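Long-range contacts in peptidoglycan-N-acetylglucosamine deacetylase BC_1974 (Bacillus cereus, PDB 5N1J), which removes the acetyl group from N-acetylglucosamine residues of peptidoglycan, releasing acetate in a metal-dependent hydrolysis: residues 5-10 and 157-162; 32-37 and 54-59; 63-68 and 98-103. One frame throughout, in Å; residues are numbered along the deposited sequence.

Contact 1 of 3, residues 5-10 and 157-162. With ZN (zinc ion), chain E.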
loop_
_atom_site.group_PDB
_atom_site.type_symbol
_atom_site.label_atom_id
_atom_site.label_comp_id
_atom_site.label_asym_id
_atom_site.label_seq_id
_atom_site.Cartn_x
_atom_site.Cartn_y
_atom_site.Cartn_z
ATOM N N TYR A 5 -4.949 28.044 -18.523
ATOM C CA TYR A 5 -4.295 27.388 -19.639
ATOM C C TYR A 5 -5.285 26.439 -20.270
ATOM O O TYR A 5 -5.504 25.326 -19.763
ATOM C CB TYR A 5 -3.043 26.625 -19.195
ATOM C CG TYR A 5 -1.992 27.480 -18.538
ATOM C CD1 TYR A 5 -0.951 28.027 -19.286
ATOM C CD2 TYR A 5 -2.027 27.733 -17.171
ATOM C CE1 TYR A 5 0.025 28.809 -18.688
ATOM C CE2 TYR A 5 -1.063 28.521 -16.565
ATOM C CZ TYR A 5 -0.036 29.049 -17.325
ATOM O OH TYR A 5 0.922 29.830 -16.716
ATOM N N LEU A 6 -5.931 26.903 -21.330
ATOM C CA LEU A 6 -6.788 26.038 -22.126
ATOM C C LEU A 6 -5.899 25.062 -22.867
ATOM O O LEU A 6 -4.942 25.474 -23.529
ATOM C CB LEU A 6 -7.631 26.842 -23.117
ATOM C CG LEU A 6 -8.804 27.650 -22.578
ATOM C CD1 LEU A 6 -9.288 28.603 -23.655
ATOM C CD2 LEU A 6 -9.926 26.712 -22.145
ATOM N N THR A 7 -6.191 23.770 -22.748
ATOM C CA THR A 7 -5.423 22.783 -23.478
ATOM C C THR A 7 -6.361 21.885 -24.278
ATOM O O THR A 7 -7.421 21.458 -23.780
ATOM C CB THR A 7 -4.524 21.952 -22.526
ATOM O OG1 THR A 7 -5.328 21.088 -21.720
ATOM C CG2 THR A 7 -3.716 22.881 -21.616
ATOM N N PHE A 8 -5.968 21.612 -25.517
ATOM C CA PHE A 8 -6.792 20.882 -26.471
ATOM C C PHE A 8 -6.065 19.625 -26.949
ATOM O O PHE A 8 -4.968 19.696 -27.509
ATOM C CB PHE A 8 -7.171 21.797 -27.653
ATOM C CG PHE A 8 -8.001 22.993 -27.242
ATOM C CD1 PHE A 8 -9.378 22.868 -27.059
ATOM C CD2 PHE A 8 -7.401 24.235 -27.018
ATOM C CE1 PHE A 8 -10.150 23.969 -26.656
ATOM C CE2 PHE A 8 -8.154 25.337 -26.624
ATOM C CZ PHE A 8 -9.537 25.208 -26.441
ATOM N N ASP A 9 -6.678 18.475 -26.681
ATOM C CA ASP A 9 -6.090 17.167 -26.969
ATOM C C ASP A 9 -6.687 16.511 -28.214
ATOM O O ASP A 9 -7.852 16.752 -28.547
ATOM C CB ASP A 9 -6.311 16.203 -25.783
ATOM C CG ASP A 9 -5.442 16.525 -24.570
ATOM O OD1 ASP A 9 -4.771 17.574 -24.571
ATOM O OD2 ASP A 9 -5.437 15.704 -23.615
ATOM N N ASP A 10 -5.878 15.660 -28.847
ATOM C CA ASP A 10 -6.295 14.634 -29.815
ATOM C C ASP A 10 -6.361 15.133 -31.254
ATOM O O ASP A 10 -6.747 14.377 -32.152
ATOM C CB ASP A 10 -7.666 14.020 -29.445
ATOM C CG ASP A 10 -7.635 13.159 -28.180
ATOM O OD1 ASP A 10 -6.604 13.052 -27.477
ATOM O OD2 ASP A 10 -8.699 12.579 -27.863
ATOM N N GLN A 157 -3.885 29.333 -10.868
ATOM C CA GLN A 157 -3.518 28.644 -12.101
ATOM C C GLN A 157 -4.448 27.465 -12.346
ATOM O O GLN A 157 -4.608 26.613 -11.483
ATOM C CB GLN A 157 -2.072 28.154 -12.036
ATOM C CG GLN A 157 -1.064 29.226 -11.670
ATOM C CD GLN A 157 0.244 28.635 -11.180
ATOM O OE1 GLN A 157 1.312 28.919 -11.723
ATOM N NE2 GLN A 157 0.166 27.805 -10.145
ATOM N N GLU A 158 -5.053 27.399 -13.525
ATOM C CA GLU A 158 -5.896 26.261 -13.854
ATOM C C GLU A 158 -5.494 25.752 -15.221
ATOM O O GLU A 158 -5.315 26.544 -16.144
ATOM C CB GLU A 158 -7.384 26.641 -13.834
ATOM C CG GLU A 158 -7.898 27.151 -12.476
ATOM C CD GLU A 158 -8.215 26.019 -11.513
ATOM O OE1 GLU A 158 -7.945 24.846 -11.859
ATOM O OE2 GLU A 158 -8.743 26.305 -10.415
ATOM N N VAL A 159 -5.343 24.439 -15.343
ATOM C CA VAL A 159 -5.048 23.815 -16.628
ATOM C C VAL A 159 -6.262 23.004 -17.049
ATOM O O VAL A 159 -6.618 22.008 -16.391
ATOM C CB VAL A 159 -3.812 22.898 -16.556
ATOM C CG1 VAL A 159 -3.565 22.235 -17.908
ATOM C CG2 VAL A 159 -2.588 23.666 -16.107
ATOM N N ILE A 160 -6.892 23.426 -18.142
ATOM C CA ILE A 160 -8.205 22.915 -18.528
ATOM C C ILE A 160 -8.095 21.917 -19.671
ATOM O O ILE A 160 -7.517 22.219 -20.712
ATOM C CB ILE A 160 -9.143 24.074 -18.929
ATOM C CG1 ILE A 160 -9.241 25.068 -17.768
ATOM C CG2 ILE A 160 -10.526 23.559 -19.292
ATOM C CD1 ILE A 160 -9.739 26.435 -18.189
ATOM N N LEU A 161 -8.625 20.717 -19.450
ATOM C CA LEU A 161 -8.621 19.651 -20.454
ATOM C C LEU A 161 -9.841 19.745 -21.334
ATOM O O LEU A 161 -10.966 19.594 -20.840
ATOM C CB LEU A 161 -8.589 18.261 -19.787
ATOM C CG LEU A 161 -8.798 17.052 -20.719
ATOM C CD1 LEU A 161 -7.669 16.962 -21.742
ATOM C CD2 LEU A 161 -8.928 15.737 -19.950
ATOM N N MET A 162 -9.616 19.973 -22.631
ATOM C CA MET A 162 -10.655 19.839 -23.650
ATOM C C MET A 162 -10.138 19.063 -24.859
ATOM O O MET A 162 -8.945 18.785 -24.965
ATOM C CB MET A 162 -11.164 21.213 -24.083
ATOM C CG MET A 162 -11.668 22.049 -22.900
ATOM S SD MET A 162 -12.356 23.624 -23.419
ATOM C CE MET A 162 -13.946 23.110 -24.071
HETATM ZN ZN ZN E . -6.289 11.954 -25.674
HETATM O O HOH W 1 1.036 30.861 -14.224
HETATM O O HOH W 2 -8.416 11.491 -25.497
#

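Contact 2 of 3, residues 32-37 and 54-59. With ZN (zinc ion), chain E.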
loop_
_atom_site.group_PDB
_atom_site.type_symbol
_atom_site.label_atom_id
_atom_site.label_comp_id
_atom_site.label_asym_id
_atom_site.label_seq_id
_atom_site.Cartn_x
_atom_site.Cartn_y
_atom_site.Cartn_z
ATOM N N PHE A 32 -1.907 23.096 -27.444
ATOM C CA PHE A 32 -2.444 21.989 -28.237
ATOM C C PHE A 32 -1.549 20.783 -28.115
ATOM O O PHE A 32 -0.337 20.893 -28.279
ATOM C CB PHE A 32 -2.575 22.380 -29.712
ATOM C CG PHE A 32 -3.609 23.430 -29.964
ATOM C CD1 PHE A 32 -4.925 23.074 -30.247
ATOM C CD2 PHE A 32 -3.276 24.770 -29.903
ATOM C CE1 PHE A 32 -5.890 24.043 -30.475
ATOM C CE2 PHE A 32 -4.241 25.749 -30.134
ATOM C CZ PHE A 32 -5.542 25.385 -30.420
ATOM N N PHE A 33 -2.147 19.632 -27.811
ATOM C CA PHE A 33 -1.400 18.389 -27.711
ATOM C C PHE A 33 -1.835 17.454 -28.840
ATOM O O PHE A 33 -2.966 16.962 -28.854
ATOM C CB PHE A 33 -1.615 17.737 -26.333
ATOM C CG PHE A 33 -1.028 18.534 -25.200
ATOM C CD1 PHE A 33 0.353 18.585 -25.010
ATOM C CD2 PHE A 33 -1.846 19.229 -24.329
ATOM C CE1 PHE A 33 0.900 19.316 -23.958
ATOM C CE2 PHE A 33 -1.315 19.958 -23.284
ATOM C CZ PHE A 33 0.066 20.012 -23.102
ATOM N N LEU A 34 -0.926 17.201 -29.774
ATOM C CA LEU A 34 -1.299 16.588 -31.049
ATOM C C LEU A 34 -0.946 15.125 -31.158
ATOM O O LEU A 34 0.086 14.688 -30.655
ATOM C CB LEU A 34 -0.617 17.342 -32.207
ATOM C CG LEU A 34 -0.754 18.858 -32.205
ATOM C CD1 LEU A 34 -0.192 19.453 -33.504
ATOM C CD2 LEU A 34 -2.206 19.261 -32.043
ATOM N N ILE A 35 -1.793 14.374 -31.858
ATOM C CA ILE A 35 -1.525 12.975 -32.158
ATOM C C ILE A 35 -0.797 12.890 -33.496
ATOM O O ILE A 35 -1.209 13.534 -34.463
ATOM C CB ILE A 35 -2.828 12.154 -32.202
ATOM C CG1 ILE A 35 -3.418 12.022 -30.794
ATOM C CG2 ILE A 35 -2.578 10.775 -32.820
ATOM C CD1 ILE A 35 -4.894 11.518 -30.791
ATOM N N GLY A 36 0.293 12.123 -33.532
ATOM C CA GLY A 36 1.129 11.984 -34.716
ATOM C C GLY A 36 0.388 11.831 -36.036
ATOM O O GLY A 36 0.688 12.536 -37.003
ATOM N N ALA A 37 -0.597 10.938 -36.072
ATOM C CA ALA A 37 -1.323 10.664 -37.314
ATOM C C ALA A 37 -2.057 11.914 -37.799
ATOM O O ALA A 37 -2.214 12.128 -39.002
ATOM C CB ALA A 37 -2.311 9.503 -37.126
ATOM N N HIS A 54 0.262 29.914 -30.195
ATOM C CA HIS A 54 -0.111 28.830 -29.278
ATOM C C HIS A 54 1.055 27.861 -29.091
ATOM O O HIS A 54 1.965 27.803 -29.920
ATOM C CB HIS A 54 -1.348 28.107 -29.805
ATOM C CG HIS A 54 -2.456 29.033 -30.180
ATOM N ND1 HIS A 54 -3.191 29.729 -29.245
ATOM C CD2 HIS A 54 -2.931 29.412 -31.390
ATOM C CE1 HIS A 54 -4.073 30.495 -29.864
ATOM N NE2 HIS A 54 -3.943 30.314 -31.166
ATOM N N TYR A 55 1.047 27.124 -27.985
ATOM C CA TYR A 55 2.047 26.090 -27.778
ATOM C C TYR A 55 1.581 24.812 -28.457
ATOM O O TYR A 55 0.398 24.468 -28.386
ATOM C CB TYR A 55 2.288 25.833 -26.292
ATOM C CG TYR A 55 3.450 24.892 -26.045
ATOM C CD1 TYR A 55 4.760 25.372 -26.021
ATOM C CD2 TYR A 55 3.241 23.526 -25.851
ATOM C CE1 TYR A 55 5.834 24.522 -25.803
ATOM C CE2 TYR A 55 4.309 22.660 -25.628
ATOM C CZ TYR A 55 5.598 23.166 -25.613
ATOM O OH TYR A 55 6.668 22.324 -25.391
ATOM N N VAL A 56 2.505 24.126 -29.118
ATOM C CA VAL A 56 2.210 22.822 -29.712
ATOM C C VAL A 56 3.071 21.750 -29.058
ATOM O O VAL A 56 4.298 21.808 -29.137
ATOM C CB VAL A 56 2.444 22.820 -31.221
ATOM C CG1 VAL A 56 2.201 21.418 -31.804
ATOM C CG2 VAL A 56 1.562 23.884 -31.911
ATOM N N GLY A 57 2.422 20.806 -28.371
ATOM C CA GLY A 57 3.104 19.688 -27.727
ATOM C C GLY A 57 2.597 18.333 -28.204
ATOM O O GLY A 57 1.809 18.269 -29.142
ATOM N N MET A 58 3.034 17.255 -27.547
ATOM C CA MET A 58 2.831 15.899 -28.059
ATOM C C MET A 58 1.800 15.111 -27.245
ATOM O O MET A 58 1.754 15.226 -26.030
ATOM C CB MET A 58 4.159 15.127 -28.070
ATOM C CG MET A 58 5.179 15.597 -29.125
ATOM S SD MET A 58 6.135 17.047 -28.615
ATOM C CE MET A 58 6.904 16.431 -27.108
ATOM N N HIS A 59 1.003 14.298 -27.934
ATOM C CA HIS A 59 -0.037 13.483 -27.296
ATOM C C HIS A 59 0.060 12.023 -27.787
ATOM O O HIS A 59 -0.905 11.275 -27.692
ATOM C CB HIS A 59 -1.419 14.075 -27.588
ATOM C CG HIS A 59 -2.512 13.543 -26.697
ATOM N ND1 HIS A 59 -2.353 13.394 -25.334
ATOM C CD2 HIS A 59 -3.774 13.135 -26.977
ATOM C CE1 HIS A 59 -3.470 12.907 -24.815
ATOM N NE2 HIS A 59 -4.352 12.749 -25.793
HETATM ZN ZN ZN E . -6.289 11.954 -25.674
HETATM O O HOH W 2 -8.416 11.491 -25.497
#

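Contact 3 of 3, residues 63-68 and 98-103. With ZN (zinc ion), chain E; ACT (acetate ion), chain F.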
loop_
_atom_site.group_PDB
_atom_site.type_symbol
_atom_site.label_atom_id
_atom_site.label_comp_id
_atom_site.label_asym_id
_atom_site.label_seq_id
_atom_site.Cartn_x
_atom_site.Cartn_y
_atom_site.Cartn_z
ATOM N N HIS A 63 -1.953 6.607 -29.183
ATOM C CA HIS A 63 -2.957 6.860 -28.149
ATOM C C HIS A 63 -3.443 5.528 -27.581
ATOM O O HIS A 63 -4.599 5.401 -27.186
ATOM C CB HIS A 63 -4.133 7.669 -28.707
ATOM C CG HIS A 63 -4.872 8.478 -27.679
ATOM N ND1 HIS A 63 -5.779 7.920 -26.800
ATOM C CD2 HIS A 63 -4.859 9.806 -27.414
ATOM C CE1 HIS A 63 -6.282 8.871 -26.029
ATOM N NE2 HIS A 63 -5.757 10.029 -26.398
ATOM N N ASN A 64 -2.549 4.543 -27.558
ATOM C CA ASN A 64 -2.886 3.186 -27.154
ATOM C C ASN A 64 -2.323 2.907 -25.768
ATOM O O ASN A 64 -1.106 2.805 -25.601
ATOM C CB ASN A 64 -2.352 2.181 -28.194
ATOM C CG ASN A 64 -2.751 0.741 -27.903
ATOM O OD1 ASN A 64 -2.633 0.261 -26.774
ATOM N ND2 ASN A 64 -3.214 0.035 -28.939
ATOM N N PHE A 65 -3.220 2.782 -24.784
ATOM C CA PHE A 65 -2.847 2.590 -23.377
ATOM C C PHE A 65 -1.871 1.432 -23.156
ATOM O O PHE A 65 -0.922 1.567 -22.388
ATOM C CB PHE A 65 -4.110 2.353 -22.518
ATOM C CG PHE A 65 -3.847 2.321 -21.029
ATOM C CD1 PHE A 65 -3.914 3.484 -20.276
ATOM C CD2 PHE A 65 -3.556 1.132 -20.387
ATOM C CE1 PHE A 65 -3.684 3.457 -18.909
ATOM C CE2 PHE A 65 -3.320 1.094 -19.022
ATOM C CZ PHE A 65 -3.379 2.253 -18.280
ATOM N N ALA A 66 -2.116 0.295 -23.812
ATOM C CA ALA A 66 -1.287 -0.895 -23.620
ATOM C C ALA A 66 0.130 -0.657 -24.154
ATOM O O ALA A 66 1.123 -1.050 -23.536
ATOM C CB ALA A 66 -1.924 -2.112 -24.300
ATOM N N LYS A 67 0.224 -0.000 -25.305
ATOM C CA LYS A 67 1.524 0.226 -25.929
ATOM C C LYS A 67 2.343 1.234 -25.143
ATOM O O LYS A 67 3.552 1.057 -24.932
ATOM C CB LYS A 67 1.344 0.702 -27.370
ATOM C CG LYS A 67 0.860 -0.399 -28.311
ATOM C CD LYS A 67 0.681 0.114 -29.732
ATOM C CE LYS A 67 0.317 -1.047 -30.662
ATOM N NZ LYS A 67 0.132 -0.584 -32.067
ATOM N N LEU A 68 1.677 2.301 -24.731
ATOM C CA LEU A 68 2.342 3.418 -24.068
ATOM C C LEU A 68 2.883 3.061 -22.685
ATOM O O LEU A 68 4.014 3.419 -22.349
ATOM C CB LEU A 68 1.377 4.595 -23.952
ATOM C CG LEU A 68 1.000 5.272 -25.272
ATOM C CD1 LEU A 68 -0.248 6.138 -25.079
ATOM C CD2 LEU A 68 2.185 6.080 -25.807
ATOM N N PRO A 98 -0.083 12.972 -21.377
ATOM C CA PRO A 98 -0.284 11.523 -21.465
ATOM C C PRO A 98 -1.690 11.191 -21.952
ATOM O O PRO A 98 -2.634 11.734 -21.408
ATOM C CB PRO A 98 -0.106 11.026 -20.016
ATOM C CG PRO A 98 0.460 12.153 -19.247
ATOM C CD PRO A 98 0.171 13.441 -20.003
ATOM N N PRO A 99 -1.824 10.324 -22.959
ATOM C CA PRO A 99 -3.168 9.816 -23.222
ATOM C C PRO A 99 -3.734 9.168 -21.955
ATOM O O PRO A 99 -3.016 8.417 -21.289
ATOM C CB PRO A 99 -2.940 8.786 -24.346
ATOM C CG PRO A 99 -1.718 9.363 -25.101
ATOM C CD PRO A 99 -0.846 9.926 -23.994
ATOM N N TYR A 100 -4.972 9.515 -21.621
ATOM C CA TYR A 100 -5.671 9.006 -20.428
ATOM C C TYR A 100 -5.083 9.500 -19.097
ATOM O O TYR A 100 -5.466 9.008 -18.031
ATOM C CB TYR A 100 -5.700 7.467 -20.423
ATOM C CG TYR A 100 -6.109 6.892 -21.761
ATOM C CD1 TYR A 100 -7.449 6.889 -22.158
ATOM C CD2 TYR A 100 -5.161 6.372 -22.632
ATOM C CE1 TYR A 100 -7.822 6.378 -23.399
ATOM C CE2 TYR A 100 -5.521 5.862 -23.864
ATOM C CZ TYR A 100 -6.854 5.869 -24.243
ATOM O OH TYR A 100 -7.206 5.359 -25.473
ATOM N N GLY A 101 -4.174 10.472 -19.151
ATOM C CA GLY A 101 -3.548 10.972 -17.940
ATOM C C GLY A 101 -2.414 10.075 -17.456
ATOM O O GLY A 101 -2.323 8.915 -17.850
ATOM N N SER A 102 -1.554 10.603 -16.587
ATOM C CA SER A 102 -0.324 9.907 -16.190
ATOM C C SER A 102 -0.550 8.835 -15.120
ATOM O O SER A 102 0.344 8.029 -14.855
ATOM C CB SER A 102 0.705 10.908 -15.665
ATOM O OG SER A 102 0.245 11.434 -14.429
ATOM N N MET A 103 -1.739 8.835 -14.517
ATOM C CA MET A 103 -2.016 8.013 -13.337
ATOM C C MET A 103 -3.036 6.921 -13.660
ATOM O O MET A 103 -4.185 7.227 -13.972
ATOM C CB MET A 103 -2.528 8.911 -12.196
ATOM C CG MET A 103 -3.039 8.178 -10.955
ATOM S SD MET A 103 -1.703 7.454 -10.009
ATOM C CE MET A 103 -0.853 8.916 -9.395
HETATM ZN ZN ZN E . -6.289 11.954 -25.674
HETATM C C ACT F . -6.432 12.663 -23.138
HETATM O O ACT F . -6.717 13.429 -24.099
HETATM O OXT ACT F . -6.272 11.444 -23.405
HETATM C CH3 ACT F . -6.298 13.174 -21.733
HETATM O O HOH W 3 -6.179 2.712 -25.389
HETATM O O HOH W 2 -8.416 11.491 -25.497
#

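Contact 1 of 3, residues 5-10 and 157-162
Tyr5 to Phe8 pair in parallel with Val159 to Met162, residue against residue, the short strand axes 4.8 Å apart at 22°. This pairing closes the first strand of the NodB-homology domain against a late one, in the parallel sheet of the distorted barrel that marks polysaccharide deacetylases. Backbone bonds alternate across it, from Tyr5 N to Glu158 O at 2.8 Å up to Asp9 N to Met162 O at 2.9 Å, where Asp9 is one residue past the last bridged pair.

Ile160 O is gripped twice by one residue. Besides the amide of Thr7 it accepts the hydroxyl, Thr7 OG1 lying 2.7 Å from Ile160 O and well above the carbonyl plane. With chi1 70°, OG1 sits between its own N and carbonyl carbon, from where it reaches back to the neighbouring strand, while CG2 meets Val159 CG1. OG1 also has a bond with Arg97.

On the face of Leu6, Phe8, Ile160 and Met162 the contacts are apolar, and helix 167-182 covers them. Leu6 CD2 touches Ile160 CD1 at 4.0 Å, and Met162 runs alongside Phe8 in a Met-aromatic contact, its SD 5.0 Å from the ring centroid and oblique to the ring. On the face of Tyr5, Thr7, Val159 and Leu161, the Tyr5 ring turns an edge to Glu158 O, and its hydroxyl shares a water with Gln157 OE1.

Two residues past Phe8, Asp10 OD1 binds the zinc ion at 2.1 Å. Asp9, the inferred proton acceptor, is salt-bridged to Arg97 through OD1; the Asp9 and Leu161 side chains cross at about a right angle, Asp9 OD2 being 3.2 Å from Leu161 CD1.

Contact 2 of 3, residues 32-37 and 54-59
The zinc site draws one of its histidines from this pair of parallel strands: His59, immediately after strand 55-58, reaches the zinc ion with NE2 at 2.1 Å. Its CG stands opposite the backbone N (chi1 -165°), which carries the ring past Ile35, the two side chains running the same way with Ile35 CG1 4.0 Å from His59 CD2. ND1, the other ring nitrogen, is hydrogen-bonded to Arg97 O, so the imidazole is fixed at both nitrogens and its rotation is set. His59 N donates a hydrogen bond to Leu34 O at 2.9 Å, from above the carbonyl plane, and also has a bond with Asp81.

Strands 32-34 and 55-58 are neighbours in the parallel sheet of the NodB-type deacetylase barrel, joined in sequence by helices 36-41 and 43-51 as a beta-alpha-beta crossover. Their backbone bonds include a nearly straight one, Gly57 N to Phe32 O at 2.8 Å with 175° at the hydrogen. Gly57 lies beside the Phe33 ring, whose CD1 is 3.8 Å from Met58 O. On the face shared by Phe32, Leu34 and Val56, Leu34 CD1 meets Val56 CG1 closely, at 3.5 Å. Further back, Phe32 turns its ring edge toward the face of His54 in an offset edge-to-face pair, planes at 81°, with Phe32 CE2 3.7 Å from His54 CG; His54 ND1 bonds to Ala30 N.

Contact 3 of 3, residues 63-68 and 98-103
Ring contacts dominate where His63 meets Pro99 and Tyr100. Pro99 lays its CB over the centre of the imidazole face, 3.6 Å from the ring centroid and almost exactly on the ring normal, a well-centred CH-pi contact. Tyr100 receives the same imidazole in another way: the edge of His63 is directed at the phenol face in an offset edge-to-face pair, with centroids 4.8 Å apart and planes at 72°. His63 CE1 stands over that face, displaced from the centre toward the rim. CG of His63 lies roughly opposite its backbone N (chi1 -154°), which sends the ring across the Pro99-Tyr100 corner.

Apolar contacts extend the patch. Leu68 CD1 meets Pro99 CG at 3.5 Å, the two side chains at about a right angle, and Phe65 CD1 lies 3.9 Å from Tyr100 CD2, which sits at the edge of the Phe65 ring. Met103 of a second subunit packs on both Phe65 and Tyr100.

Polar contacts gather at the phenol oxygen. Tyr100 OH lies 3.1 Å from His63 O and near the plane of the imidazole at its edge, and a water links it to Phe65 N. Within residues 63-68, Asn64 caps the helix, OD1 accepting from Lys67 N and, weakly, from Ala66 N.

Metal and anion contacts form the last group. His63 NE2 binds the zinc ion at 2.1 Å. An acetate, probably from the crystallisation liquor, chelates the same ion through both oxygens, and Tyr100 N donates to its OXT at 2.9 Å, with 176° at the hydrogen. With Asp10 and His59 this is the Asp-His-His metal triad of the carbohydrate esterase family 4 deacetylases; the Tyr100 amide is placed as the backbone N-H thought to help form their oxyanion hole.

All three contacts meet at the zinc ion, which takes Asp10 from contact 1, His59 from contact 2 and His63 from contact 3. Contacts 1 and 2 are buried and belong to one parallel sheet: strands 3-9 and 31-34 are neighbours, with probable hydrogen bonds between Phe8 O and Phe33 N and between Asp10 N and Phe33 O. Both rest on regular backbone bonding, with side chains sorted by face. The centre of contact 3 lies about 14 Å from the centre of the chain; it is only partly buried and has no strand pairing; rings and a proline make most of it, beside a bound acetate. Pro99 CG, 3.3 Å from His59 O, joins it to contact 2.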